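Local coordinates for possible atls1-like light-inducible protein (Prochlorococcus marinus, PDB 2XCZ) that is of unsettled function but belongs to the macrophage migration inhibitory factor (MIF) family of small trimeric alpha/beta proteins, at residues P2-Q7 and C58-K63; A8-V13 and Q86-P91; Q21-K26 and E78-H83; L31-K36 and I65-G70; T49-T54 and A92-I97. One frame throughout, in Å; residues are numbered along the deposited sequence.

Interaction 1 (P2-Q7 and C58-K63)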
# COMPACT_ATOMS: atom_id res chain seq x y z
N PRO A 2 -10.53 4.73 10.77
CA PRO A 2 -9.18 4.17 10.69
C PRO A 2 -9.07 3.04 9.69
O PRO A 2 -10.06 2.43 9.29
CB PRO A 2 -8.95 3.60 12.10
CG PRO A 2 -9.95 4.30 12.97
CD PRO A 2 -11.13 4.53 12.10
N LEU A 3 -7.83 2.76 9.32
CA LEU A 3 -7.51 1.73 8.34
C LEU A 3 -6.30 0.97 8.86
O LEU A 3 -5.33 1.58 9.32
CB LEU A 3 -7.16 2.39 6.99
CG LEU A 3 -6.63 1.48 5.89
CD1 LEU A 3 -7.70 0.59 5.29
CD2 LEU A 3 -5.99 2.34 4.81
N ILE A 4 -6.39 -0.35 8.82
CA ILE A 4 -5.23 -1.20 9.08
C ILE A 4 -5.12 -2.33 8.04
O ILE A 4 -5.96 -3.22 7.98
CB ILE A 4 -5.19 -1.70 10.55
CG1 ILE A 4 -3.94 -2.55 10.81
CG2 ILE A 4 -6.52 -2.40 10.94
CD1 ILE A 4 -3.62 -2.72 12.30
N ASN A 5 -4.06 -2.26 7.23
CA ASN A 5 -3.82 -3.24 6.18
C ASN A 5 -2.58 -4.06 6.55
O ASN A 5 -1.51 -3.50 6.76
CB ASN A 5 -3.60 -2.52 4.84
CG ASN A 5 -4.88 -1.92 4.26
OD1 ASN A 5 -5.97 -2.51 4.33
ND2 ASN A 5 -4.73 -0.75 3.65
N ILE A 6 -2.73 -5.38 6.64
CA ILE A 6 -1.61 -6.25 7.02
C ILE A 6 -1.16 -7.05 5.81
O ILE A 6 -1.98 -7.65 5.11
CB ILE A 6 -1.99 -7.21 8.18
CG1 ILE A 6 -2.48 -6.43 9.41
CG2 ILE A 6 -0.79 -8.06 8.58
CD1 ILE A 6 -3.34 -7.29 10.36
N GLN A 7 0.14 -7.06 5.59
CA GLN A 7 0.75 -7.85 4.52
C GLN A 7 1.76 -8.80 5.20
O GLN A 7 2.75 -8.36 5.79
CB GLN A 7 1.42 -6.89 3.54
CG GLN A 7 2.30 -7.50 2.48
CD GLN A 7 3.31 -6.50 1.97
OE1 GLN A 7 4.50 -6.57 2.29
NE2 GLN A 7 2.84 -5.52 1.19
N CYS A 58 6.16 -9.29 8.63
CA CYS A 58 4.88 -8.65 8.46
C CYS A 58 5.07 -7.15 8.24
O CYS A 58 5.84 -6.53 8.95
CB CYS A 58 4.12 -8.89 9.77
SG CYS A 58 2.56 -8.24 9.87
N TYR A 59 4.39 -6.58 7.23
CA TYR A 59 4.28 -5.12 7.13
C TYR A 59 2.84 -4.68 7.33
O TYR A 59 1.93 -5.18 6.67
CB TYR A 59 4.77 -4.58 5.78
CG TYR A 59 4.55 -3.08 5.66
CD1 TYR A 59 5.21 -2.20 6.52
CD2 TYR A 59 3.62 -2.56 4.75
CE1 TYR A 59 4.98 -0.83 6.45
CE2 TYR A 59 3.38 -1.17 4.67
CZ TYR A 59 4.06 -0.33 5.53
OH TYR A 59 3.84 1.03 5.46
N VAL A 60 2.64 -3.69 8.19
CA VAL A 60 1.29 -3.17 8.43
C VAL A 60 1.22 -1.70 8.07
O VAL A 60 2.11 -0.95 8.42
CB VAL A 60 0.92 -3.30 9.92
CG1 VAL A 60 -0.55 -2.89 10.17
CG2 VAL A 60 1.18 -4.74 10.42
N GLU A 61 0.17 -1.28 7.37
CA GLU A 61 -0.09 0.16 7.30
C GLU A 61 -1.30 0.55 8.12
O GLU A 61 -2.33 -0.12 8.08
CB GLU A 61 -0.16 0.68 5.88
CG GLU A 61 -1.02 -0.06 4.96
CD GLU A 61 -1.26 0.71 3.66
OE1 GLU A 61 -0.31 1.37 3.14
OE2 GLU A 61 -2.38 0.63 3.15
N VAL A 62 -1.13 1.60 8.92
CA VAL A 62 -2.19 2.14 9.72
C VAL A 62 -2.43 3.58 9.34
O VAL A 62 -1.49 4.36 9.28
CB VAL A 62 -1.86 2.06 11.23
CG1 VAL A 62 -2.93 2.80 12.06
CG2 VAL A 62 -1.77 0.61 11.68
N LYS A 63 -3.69 3.93 9.07
CA LYS A 63 -4.05 5.33 8.81
C LYS A 63 -5.23 5.73 9.67
O LYS A 63 -6.09 4.92 10.02
CB LYS A 63 -4.38 5.56 7.32
CG LYS A 63 -3.26 5.23 6.36
CD LYS A 63 -3.66 5.58 4.94
CE LYS A 63 -2.61 5.14 3.92
NZ LYS A 63 -1.22 5.60 4.25

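Interaction 2 (A8-V13 and Q86-P91)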
# COMPACT_ATOMS: atom_id res chain seq x y z
N ALA A 8 1.50 -10.11 5.13
CA ALA A 8 2.32 -11.05 5.91
C ALA A 8 2.92 -12.13 5.03
O ALA A 8 2.34 -12.48 4.01
CB ALA A 8 1.51 -11.66 7.06
N SER A 9 4.07 -12.65 5.45
CA SER A 9 4.78 -13.69 4.72
C SER A 9 4.25 -15.09 5.00
O SER A 9 4.43 -16.01 4.18
CB SER A 9 6.28 -13.62 5.00
OG SER A 9 6.57 -14.04 6.33
N VAL A 10 3.61 -15.26 6.16
CA VAL A 10 3.12 -16.59 6.58
C VAL A 10 1.92 -17.04 5.73
O VAL A 10 1.26 -16.23 5.09
CB VAL A 10 2.72 -16.61 8.08
CG1 VAL A 10 3.91 -16.27 8.96
CG2 VAL A 10 1.55 -15.68 8.34
N PRO A 11 1.63 -18.35 5.71
CA PRO A 11 0.51 -18.81 4.90
C PRO A 11 -0.85 -18.27 5.37
O PRO A 11 -0.99 -17.88 6.54
CB PRO A 11 0.55 -20.33 5.09
CG PRO A 11 1.96 -20.61 5.43
CD PRO A 11 2.41 -19.48 6.27
N ALA A 12 -1.84 -18.26 4.48
CA ALA A 12 -3.19 -17.82 4.83
C ALA A 12 -3.74 -18.60 6.04
O ALA A 12 -3.42 -19.77 6.21
CB ALA A 12 -4.11 -17.95 3.65
N VAL A 13 -4.52 -17.93 6.88
CA VAL A 13 -5.10 -18.59 8.06
C VAL A 13 -6.62 -18.73 7.98
O VAL A 13 -7.32 -17.84 7.48
CB VAL A 13 -4.68 -17.93 9.40
CG1 VAL A 13 -3.17 -18.00 9.59
CG2 VAL A 13 -5.16 -16.49 9.48
N GLN A 86 0.50 -13.12 18.49
CA GLN A 86 -0.41 -14.13 19.06
C GLN A 86 -1.13 -14.95 17.98
O GLN A 86 -1.20 -16.18 18.06
CB GLN A 86 -1.40 -13.42 19.99
CG GLN A 86 -2.54 -14.26 20.56
CD GLN A 86 -2.24 -14.76 21.95
OE1 GLN A 86 -2.74 -14.23 22.94
NE2 GLN A 86 -1.40 -15.79 22.04
N ASN A 87 -1.65 -14.27 16.96
CA ASN A 87 -2.55 -14.88 15.99
C ASN A 87 -1.89 -15.42 14.71
O ASN A 87 -2.39 -16.36 14.10
CB ASN A 87 -3.67 -13.90 15.65
CG ASN A 87 -4.65 -13.74 16.79
OD1 ASN A 87 -5.52 -14.60 16.99
ND2 ASN A 87 -4.53 -12.66 17.54
N LEU A 88 -0.76 -14.83 14.32
CA LEU A 88 -0.04 -15.28 13.12
C LEU A 88 1.30 -15.92 13.42
O LEU A 88 1.92 -16.47 12.52
CB LEU A 88 0.13 -14.13 12.11
CG LEU A 88 -1.16 -13.52 11.58
CD1 LEU A 88 -0.84 -12.32 10.68
CD2 LEU A 88 -1.99 -14.58 10.84
N GLY A 89 1.73 -15.85 14.67
CA GLY A 89 3.02 -16.41 15.09
C GLY A 89 4.21 -15.68 14.49
O GLY A 89 5.27 -16.28 14.30
N ILE A 90 4.03 -14.40 14.18
CA ILE A 90 5.13 -13.57 13.68
C ILE A 90 5.68 -12.78 14.86
O ILE A 90 4.94 -12.05 15.51
CB ILE A 90 4.66 -12.59 12.56
CG1 ILE A 90 4.04 -13.38 11.40
CG2 ILE A 90 5.83 -11.73 12.07
CD1 ILE A 90 3.39 -12.51 10.31
N PRO A 91 6.98 -12.94 15.14
CA PRO A 91 7.64 -12.26 16.25
C PRO A 91 7.50 -10.76 16.09
O PRO A 91 7.60 -10.26 14.96
CB PRO A 91 9.11 -12.66 16.09
CG PRO A 91 9.12 -13.83 15.21
CD PRO A 91 7.94 -13.70 14.31

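Interaction 3 (Q21-K26 and E78-H83)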
# COMPACT_ATOMS: atom_id res chain seq x y z
N GLN A 21 -11.73 -9.13 12.89
CA GLN A 21 -12.82 -8.57 13.68
C GLN A 21 -12.36 -8.19 15.09
O GLN A 21 -12.73 -7.14 15.62
CB GLN A 21 -13.98 -9.57 13.75
CG GLN A 21 -14.77 -9.69 12.46
CD GLN A 21 -15.69 -10.90 12.45
OE1 GLN A 21 -15.24 -12.04 12.62
NE2 GLN A 21 -16.97 -10.66 12.23
N GLU A 22 -11.54 -9.04 15.69
CA GLU A 22 -10.99 -8.74 17.00
C GLU A 22 -10.06 -7.53 16.94
O GLU A 22 -10.17 -6.63 17.76
CB GLU A 22 -10.26 -9.96 17.56
CG GLU A 22 -9.80 -9.78 18.99
CD GLU A 22 -8.90 -10.90 19.46
OE1 GLU A 22 -8.08 -10.66 20.37
OE2 GLU A 22 -9.00 -12.02 18.93
N LEU A 23 -9.17 -7.50 15.95
CA LEU A 23 -8.33 -6.33 15.71
C LEU A 23 -9.14 -5.03 15.50
O LEU A 23 -8.75 -3.96 15.99
CB LEU A 23 -7.39 -6.61 14.54
CG LEU A 23 -6.40 -5.50 14.17
CD1 LEU A 23 -5.55 -5.09 15.36
CD2 LEU A 23 -5.55 -5.93 12.98
N SER A 24 -10.24 -5.14 14.76
CA SER A 24 -11.12 -4.02 14.45
C SER A 24 -11.71 -3.37 15.70
O SER A 24 -11.65 -2.14 15.86
CB SER A 24 -12.23 -4.48 13.50
OG SER A 24 -13.14 -3.44 13.23
N SER A 25 -12.29 -4.18 16.59
CA SER A 25 -12.88 -3.65 17.83
C SER A 25 -11.82 -3.05 18.78
O SER A 25 -12.04 -1.98 19.35
CB SER A 25 -13.71 -4.71 18.55
OG SER A 25 -13.03 -5.94 18.54
N LYS A 26 -10.69 -3.75 18.92
CA LYS A 26 -9.57 -3.26 19.73
C LYS A 26 -9.03 -1.93 19.24
O LYS A 26 -8.80 -1.01 20.04
CB LYS A 26 -8.46 -4.31 19.81
CG LYS A 26 -8.93 -5.56 20.56
CD LYS A 26 -7.81 -6.54 20.85
CE LYS A 26 -8.27 -7.48 21.97
NZ LYS A 26 -7.24 -8.50 22.27
N GLU A 78 2.05 -1.45 20.04
CA GLU A 78 2.00 -2.51 21.05
C GLU A 78 0.80 -3.43 20.80
O GLU A 78 0.94 -4.66 20.78
CB GLU A 78 1.99 -1.91 22.46
CG GLU A 78 2.02 -2.95 23.59
CD GLU A 78 1.81 -2.32 24.96
OE1 GLU A 78 1.32 -1.17 25.05
OE2 GLU A 78 2.14 -3.00 25.96
N LEU A 79 -0.38 -2.84 20.57
CA LEU A 79 -1.59 -3.60 20.26
C LEU A 79 -1.41 -4.48 19.03
O LEU A 79 -1.68 -5.70 19.07
CB LEU A 79 -2.79 -2.65 20.06
CG LEU A 79 -4.03 -3.24 19.38
CD1 LEU A 79 -4.73 -4.31 20.23
CD2 LEU A 79 -5.00 -2.11 18.99
N VAL A 80 -0.98 -3.85 17.94
CA VAL A 80 -0.91 -4.51 16.64
C VAL A 80 0.15 -5.61 16.61
O VAL A 80 -0.13 -6.73 16.15
CB VAL A 80 -0.68 -3.47 15.51
CG1 VAL A 80 -0.35 -4.14 14.18
CG2 VAL A 80 -1.93 -2.59 15.38
N CYS A 81 1.34 -5.30 17.11
CA CYS A 81 2.42 -6.30 17.15
C CYS A 81 2.02 -7.47 18.03
O CYS A 81 2.25 -8.63 17.68
CB CYS A 81 3.74 -5.70 17.62
SG CYS A 81 4.45 -4.56 16.43
N GLY A 82 1.38 -7.16 19.16
CA GLY A 82 0.92 -8.21 20.08
C GLY A 82 -0.14 -9.11 19.46
O GLY A 82 -0.06 -10.35 19.57
N HIS A 83 -1.11 -8.50 18.79
CA HIS A 83 -2.20 -9.23 18.13
C HIS A 83 -1.64 -10.13 17.03
O HIS A 83 -2.02 -11.30 16.91
CB HIS A 83 -3.22 -8.24 17.56
CG HIS A 83 -4.51 -8.88 17.17
ND1 HIS A 83 -5.47 -9.25 18.09
CD2 HIS A 83 -5.00 -9.24 15.95
CE1 HIS A 83 -6.49 -9.81 17.46
NE2 HIS A 83 -6.23 -9.80 16.16

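Interaction 4 (L31-K36 and I65-G70). With PEG (di(hydroxyethyl)ether), chain B.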
# COMPACT_ATOMS: atom_id res chain seq x y z
N LEU A 31 -8.28 3.99 19.54
CA LEU A 31 -8.29 5.27 18.83
C LEU A 31 -9.46 6.18 19.19
O LEU A 31 -9.51 7.34 18.76
CB LEU A 31 -8.24 5.04 17.32
CG LEU A 31 -6.98 4.36 16.79
CD1 LEU A 31 -7.08 4.28 15.27
CD2 LEU A 31 -5.73 5.12 17.20
N GLY A 32 -10.42 5.66 19.95
CA GLY A 32 -11.61 6.44 20.29
C GLY A 32 -12.49 6.73 19.07
O GLY A 32 -13.13 7.78 18.99
N LYS A 33 -12.51 5.79 18.13
CA LYS A 33 -13.34 5.89 16.93
C LYS A 33 -14.48 4.88 16.98
O LYS A 33 -14.29 3.76 17.47
CB LYS A 33 -12.49 5.64 15.68
CG LYS A 33 -11.39 6.64 15.48
CD LYS A 33 -11.75 7.67 14.43
CE LYS A 33 -10.59 8.61 14.18
NZ LYS A 33 -10.82 9.47 12.97
N PRO A 34 -15.67 5.25 16.46
CA PRO A 34 -16.72 4.27 16.28
C PRO A 34 -16.22 3.14 15.38
O PRO A 34 -15.60 3.42 14.33
CB PRO A 34 -17.84 5.05 15.56
CG PRO A 34 -17.52 6.49 15.75
CD PRO A 34 -16.03 6.58 15.91
N GLU A 35 -16.47 1.89 15.78
CA GLU A 35 -16.02 0.77 14.97
C GLU A 35 -16.60 0.75 13.56
O GLU A 35 -15.99 0.19 12.65
CB GLU A 35 -16.24 -0.58 15.65
CG GLU A 35 -15.37 -1.66 15.01
CD GLU A 35 -15.63 -3.04 15.55
OE1 GLU A 35 -15.18 -4.00 14.90
OE2 GLU A 35 -16.28 -3.17 16.61
N LYS A 36 -17.77 1.38 13.39
CA LYS A 36 -18.35 1.59 12.05
C LYS A 36 -17.29 2.03 11.04
O LYS A 36 -17.30 1.57 9.89
CB LYS A 36 -19.47 2.64 12.10
CG LYS A 36 -20.15 2.86 10.76
CD LYS A 36 -21.03 4.10 10.82
CE LYS A 36 -21.65 4.43 9.47
NZ LYS A 36 -22.59 3.36 9.02
N ILE A 65 -7.73 9.56 10.54
CA ILE A 65 -7.92 11.00 10.57
C ILE A 65 -7.73 11.40 12.03
O ILE A 65 -8.61 11.20 12.87
CB ILE A 65 -9.31 11.43 10.03
CG1 ILE A 65 -9.46 11.06 8.55
CG2 ILE A 65 -9.49 12.94 10.20
CD1 ILE A 65 -10.89 11.20 8.03
N GLY A 66 -6.56 11.96 12.31
CA GLY A 66 -6.13 12.24 13.67
C GLY A 66 -6.06 10.99 14.53
O GLY A 66 -5.95 9.86 14.01
N ALA A 67 -6.08 11.20 15.84
CA ALA A 67 -6.09 10.15 16.86
C ALA A 67 -4.74 9.44 17.01
O ALA A 67 -4.66 8.37 17.63
CB ALA A 67 -7.22 9.15 16.62
N LEU A 68 -3.69 10.03 16.44
CA LEU A 68 -2.36 9.45 16.49
C LEU A 68 -1.37 10.39 17.18
O LEU A 68 -0.19 10.44 16.85
CB LEU A 68 -1.88 9.08 15.06
CG LEU A 68 -2.72 8.01 14.35
CD1 LEU A 68 -2.27 7.85 12.91
CD2 LEU A 68 -2.64 6.67 15.09
N ASP A 69 -1.87 11.12 18.18
CA ASP A 69 -1.06 12.08 18.92
C ASP A 69 -0.37 11.46 20.13
O ASP A 69 -0.83 10.45 20.69
CB ASP A 69 -1.95 13.25 19.36
CG ASP A 69 -2.78 13.83 18.22
OD1 ASP A 69 -2.20 14.27 17.20
OD2 ASP A 69 -4.03 13.89 18.35
N GLY A 70 0.74 12.08 20.53
CA GLY A 70 1.48 11.69 21.73
C GLY A 70 1.89 10.24 21.67
O GLY A 70 2.54 9.81 20.72
C1 PEG B . -14.46 9.43 11.99
O1 PEG B . -13.72 10.28 12.88
C2 PEG B . -13.82 9.44 10.61
O2 PEG B . -12.48 8.92 10.65
C3 PEG B . -12.36 7.83 9.74
C4 PEG B . -10.90 7.71 9.33
O4 PEG B . -10.14 7.41 10.49

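Interaction 5 (T49-T54 and A92-I97)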
# COMPACT_ATOMS: atom_id res chain seq x y z
N THR A 49 11.21 -10.47 2.60
CA THR A 49 12.39 -10.63 3.44
C THR A 49 12.41 -9.57 4.54
O THR A 49 11.83 -8.49 4.39
CB THR A 49 13.73 -10.59 2.66
OG1 THR A 49 13.98 -9.26 2.18
CG2 THR A 49 13.69 -11.56 1.48
N PHE A 50 13.06 -9.88 5.65
CA PHE A 50 13.41 -8.88 6.65
C PHE A 50 14.77 -9.27 7.21
O PHE A 50 15.00 -10.45 7.48
CB PHE A 50 12.35 -8.78 7.76
CG PHE A 50 12.62 -7.69 8.75
CD1 PHE A 50 12.81 -6.37 8.32
CD2 PHE A 50 12.71 -7.97 10.11
CE1 PHE A 50 13.07 -5.35 9.22
CE2 PHE A 50 12.98 -6.95 11.03
CZ PHE A 50 13.15 -5.64 10.58
N SER A 51 15.65 -8.29 7.34
CA SER A 51 17.03 -8.53 7.81
C SER A 51 17.75 -9.50 6.87
O SER A 51 18.65 -10.24 7.29
CB SER A 51 17.02 -9.09 9.25
OG SER A 51 16.17 -8.37 10.11
N GLY A 52 17.34 -9.53 5.61
CA GLY A 52 17.96 -10.40 4.61
C GLY A 52 17.45 -11.83 4.55
O GLY A 52 17.89 -12.60 3.71
N ASN A 53 16.51 -12.20 5.43
CA ASN A 53 15.99 -13.58 5.44
C ASN A 53 14.46 -13.69 5.33
O ASN A 53 13.74 -12.71 5.50
CB ASN A 53 16.54 -14.35 6.66
CG ASN A 53 15.86 -13.96 7.96
OD1 ASN A 53 14.65 -14.11 8.11
ND2 ASN A 53 16.65 -13.47 8.91
N THR A 54 13.98 -14.90 5.05
CA THR A 54 12.57 -15.16 4.76
C THR A 54 11.79 -15.74 5.93
O THR A 54 10.71 -16.31 5.76
CB THR A 54 12.41 -16.08 3.53
OG1 THR A 54 13.27 -17.22 3.67
CG2 THR A 54 12.79 -15.33 2.25
N ALA A 92 7.28 -10.04 17.19
CA ALA A 92 7.11 -8.59 17.13
C ALA A 92 8.33 -7.89 16.53
O ALA A 92 8.20 -6.83 15.89
CB ALA A 92 6.77 -8.02 18.51
N ASP A 93 9.52 -8.47 16.71
CA ASP A 93 10.74 -7.86 16.15
C ASP A 93 10.91 -8.10 14.65
O ASP A 93 11.92 -7.70 14.06
CB ASP A 93 12.01 -8.26 16.92
CG ASP A 93 12.35 -9.74 16.80
OD1 ASP A 93 11.70 -10.50 16.05
OD2 ASP A 93 13.32 -10.15 17.48
N ARG A 94 9.91 -8.75 14.04
CA ARG A 94 9.88 -8.85 12.58
C ARG A 94 8.63 -8.18 11.98
O ARG A 94 8.21 -8.48 10.86
CB ARG A 94 10.02 -10.31 12.14
CG ARG A 94 11.46 -10.82 12.38
CD ARG A 94 11.68 -12.24 11.88
NE ARG A 94 11.62 -12.39 10.42
CZ ARG A 94 12.58 -12.05 9.56
NH1 ARG A 94 12.39 -12.26 8.27
NH2 ARG A 94 13.72 -11.50 9.99
N ILE A 95 8.07 -7.24 12.75
CA ILE A 95 6.89 -6.48 12.31
C ILE A 95 7.21 -5.00 12.15
O ILE A 95 7.78 -4.39 13.06
CB ILE A 95 5.70 -6.65 13.30
CG1 ILE A 95 5.34 -8.15 13.45
CG2 ILE A 95 4.50 -5.80 12.83
CD1 ILE A 95 4.29 -8.43 14.49
N TYR A 96 6.89 -4.45 10.98
CA TYR A 96 6.97 -3.01 10.74
C TYR A 96 5.57 -2.45 10.55
O TYR A 96 4.71 -3.10 9.96
CB TYR A 96 7.76 -2.72 9.47
CG TYR A 96 9.25 -2.54 9.62
CD1 TYR A 96 9.85 -2.48 10.88
CD2 TYR A 96 10.06 -2.35 8.51
CE1 TYR A 96 11.23 -2.27 11.02
CE2 TYR A 96 11.43 -2.15 8.63
CZ TYR A 96 12.00 -2.11 9.88
OH TYR A 96 13.36 -1.89 10.03
N ILE A 97 5.36 -1.24 11.06
CA ILE A 97 4.11 -0.52 10.87
C ILE A 97 4.37 0.86 10.33
O ILE A 97 5.11 1.66 10.96
CB ILE A 97 3.28 -0.41 12.19
CG1 ILE A 97 3.07 -1.80 12.83
CG2 ILE A 97 1.94 0.25 11.91
CD1 ILE A 97 2.55 -1.71 14.27

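Interaction 1 (P2-Q7 and C58-K63)
Pro2 starts the pairing with a CA-H...O contact to the carbonyl of Lys63. Leu3 then forms an antiparallel hydrogen-bonded pair with Lys63: Leu3 N to Lys63 O and Lys63 N to Leu3 O are both 2.9 Å. The CD2 branch of Leu3 lies alongside the CD of Lys63, whose ammonium goes on to Glu100. Ile4 turns to the other face. Its CG1 presses on Val60 CG1 at 3.5 Å, a tight fit, and its CD1 lies beside Val62 CG2. Asn5 pairs with Glu61 through the backbone and again through side chains. Glu61 CG sits between its backbone N and carbonyl carbon (chi1 49°), and the extended chain lays the carboxylate beside Asn5. Asn5 ND2 donates to the anti lone pair of Glu61 OE2 at 2.8 Å, nearly straight (165°), the flat groups 29° apart. Asn5 OD1 is held by Ser41, fixing both amide ends. Ile6 sets CG2 against Cys58 SG at 3.6 Å. Gln7 closes the ladder with two backbone bonds to Tyr59. Neighbouring subunits pack on the face of Leu3, Asn5 and Tyr59. In the MIF sheet, strands 39-43 and 95-101 flank this pair, and helices 16-31 and 72-88 pack on Ile4, Ile6 and Val60.

Interaction 2 (A8-V13 and Q86-P91)
Ile90 overlaps two residues of 8-13 with one arm of its side chain. Its CD1 rests on the CB of Ala8 at 3.8 Å. One carbon back, Ile90 CG1 meets Val10 CG1, also at 3.8 Å. The Ile90 arm starts beside its own backbone N, with CG1 anti to the carbonyl carbon (chi1 -58°), and then runs extended to CD1. This carries the methyl past Val10 and on to Ala8. The Val10 and Ile90 side chains meet at a slant.

Leu88 makes the second half of the contact. Its CD2 rests against both methyls of Val13, 3.8 Å from Val13 CG1 and 3.9 Å from Val13 CG2. The two side chains cross at about a right angle. The other branch end, Leu88 CD1, lies 4.4 Å from Ala8 CB. Val10 CG2 also comes within 4.3 Å of Leu88 CB.

Leu88 is the last helical residue of 72-88. Gly89 follows with positive phi (67°), and the chain leaves the helix there. The contact therefore joins this helix end to the end of strand 3-8 and the loop that leads on to helix 16-31. Leu19 of helix 16-31 also touches Leu88. Ala8 is held by backbone bonds with Gln43 and Val46.

Every touching pair of side chains here is aliphatic. The two segments are held by shape and by the burial of methyl groups, without directional polar bonds between them.

Interaction 3 (Q21-K26 and E78-H83)
The His83 ring lies against Glu22 and Leu23 of helix 16-31. This is the pair of antiparallel helices that packs on the sheet of the MIF fold. The short segments run at 165° to each other, with axes 11.1 Å apart.

The His83 side chain leaves its helix with CG anti to the backbone N (chi1 -166°), which sends the ring across the gap. Glu22 comes to an edge of that ring. Glu22 CD lies near the ring plane, 3.3 Å from His83 CE1. The carboxylate stands upright against the imidazole, with the two planes 90° apart. Leu23 approaches differently. Its CA lies over one ring face, offset toward the rim, and its CB is 3.8 Å from His83 NE2. The polar partner of His83 NE2 is the carbonyl O of Leu19, one helical turn before Leu23. The imidazole is thus fixed against helix 16-31 by a bond as well as by contact.

Further along, the side chains of Lys26 and Leu79 run askew to each other. Lys26 CB touches Leu79 CD1 at 3.8 Å, and Leu79 CD2 lies near the Lys26 backbone. Deeper in, Leu23 CD1 faces Val80 CG2 at 4.4 Å. Both residues also reach Ile4 of strand 3-8, so this side of the helix pair rests on the sheet.

Glu22 is occupied by a charge of its own helix. Lys26, with its chain extended, brings NZ to 3.0 Å from Glu22 OE1, a salt bridge that uses the anti lone pair of that oxygen.

Interaction 4 (L31-K36 and I65-G70)
Lys33 reaches the 65-70 loop by a bend at its second torsion (chi2 -102°), after which the chain runs out extended to NZ. The ammonium donates to the carbonyl O of Ile65 at 2.8 Å. It lies in the carbonyl plane, on a lone pair. Leu31 sends its CG anti to the carbonyl carbon (chi1 -64°), and this brings CD2 over to the same loop. Leu31 CD2 sits 3.4 Å from Ala67 O and 4.1 Å from Leu68 CD2. The two leucine side chains meet at an angle. Ala67 CB faces the turn from Leu31 to Lys33, 3.6 Å from Leu31 O and 4.2 Å from Lys33 CE.

A di(hydroxyethyl)ether molecule, probably from the crystallisation liquor, curls round the same ammonium. Lys33 NZ bonds its O2 at 2.9 Å and its O1 at 3.0 Å, and makes a weak bond to O4. The backbone N of Ile65 donates to O4 at 3.2 Å, almost straight at 172°. Ile65 CG1 and CD1 lie against C4 of the ether. The ammonium is therefore shared between a protein carbonyl and the ligand's ether oxygen O2 and hydroxyl oxygens O1 and, weakly, O4. The ligand bridges the two segments.

Arg105 of the second subunit bonds Leu68 O. Gly32, with positive phi, is the first residue to leave helix 16-31 and forms a Schellman motif with its last turn. The other loop joins strand 58-64 to helix 72-88. Leu31 also packs on Val76 of that helix, and Leu31 and Lys33 both touch Pro2, at the N-terminus beside strand 3-8.

Interaction 5 (T49-T54 and A92-I97)
Phe50 O is gripped by three donors. Arg94 NH2 reaches it at 3.0 Å and Arg94 NH1 at 3.3 Å, an end-on grip on one atom. Asn53 N is the third, closing the turn. The carbonyl O lies near the guanidinium plane, but NH2 stands well above the carbonyl plane, 60° out of it. Arg94 NH1 also donates to Asn53 O at 3.1 Å, again from above that carbonyl plane. Both NH1 bonds are bent. A bend at the third torsion of the arginine (chi3 67°) places the group. Asn53 OD1 lies over one guanidinium face and Phe50 CB over the opposite one. Asn53 OD1 takes its bond from Glu55 N, while Arg94 NE and NH1 also hold the carbonyls of Pro56 and Glu55.

Farther out, the Phe50 edge meets the face of Tyr96 in a T-shaped stack, centroids 4.9 Å apart and planes at 71°. Tyr96 OH bonds Tyr37 O of the second subunit, and Trp107 of that subunit meets the tyrosine ring edge-to-face. Phe50-Asn53 is a type I' turn, tied by Arg94 to the chain entering strand 95-101. Thr49, Phe50, Tyr96 and Ile97 pair with the second subunit, extending the sheet across the interface as in MIF trimers.

Overall arrangement
The centre of interaction 1 lies about 3 Å from the centre of the chain, and each of the others touches it. Interaction 3 rests on it, with Ile4 CD1 3.5 Å from Val80 CG2. Interaction 5 continues its sheet: Val60 N is 2.8 Å from Tyr96 O, a probable hydrogen bond. Interactions 2 and 4 lie on opposite sides, their centres about 26 Å apart. Interaction 2 meets the sheet through Ile90 CD1, 3.7 Å from Cys58 CB. Interaction 4 meets interaction 1 at Pro2, whose CG is 3.7 Å from Lys33 CG. Its di(hydroxyethyl)ether also lies about 3 Å from the Pro2 side chain and may mark a pocket. All but interaction 2 touch the second subunit.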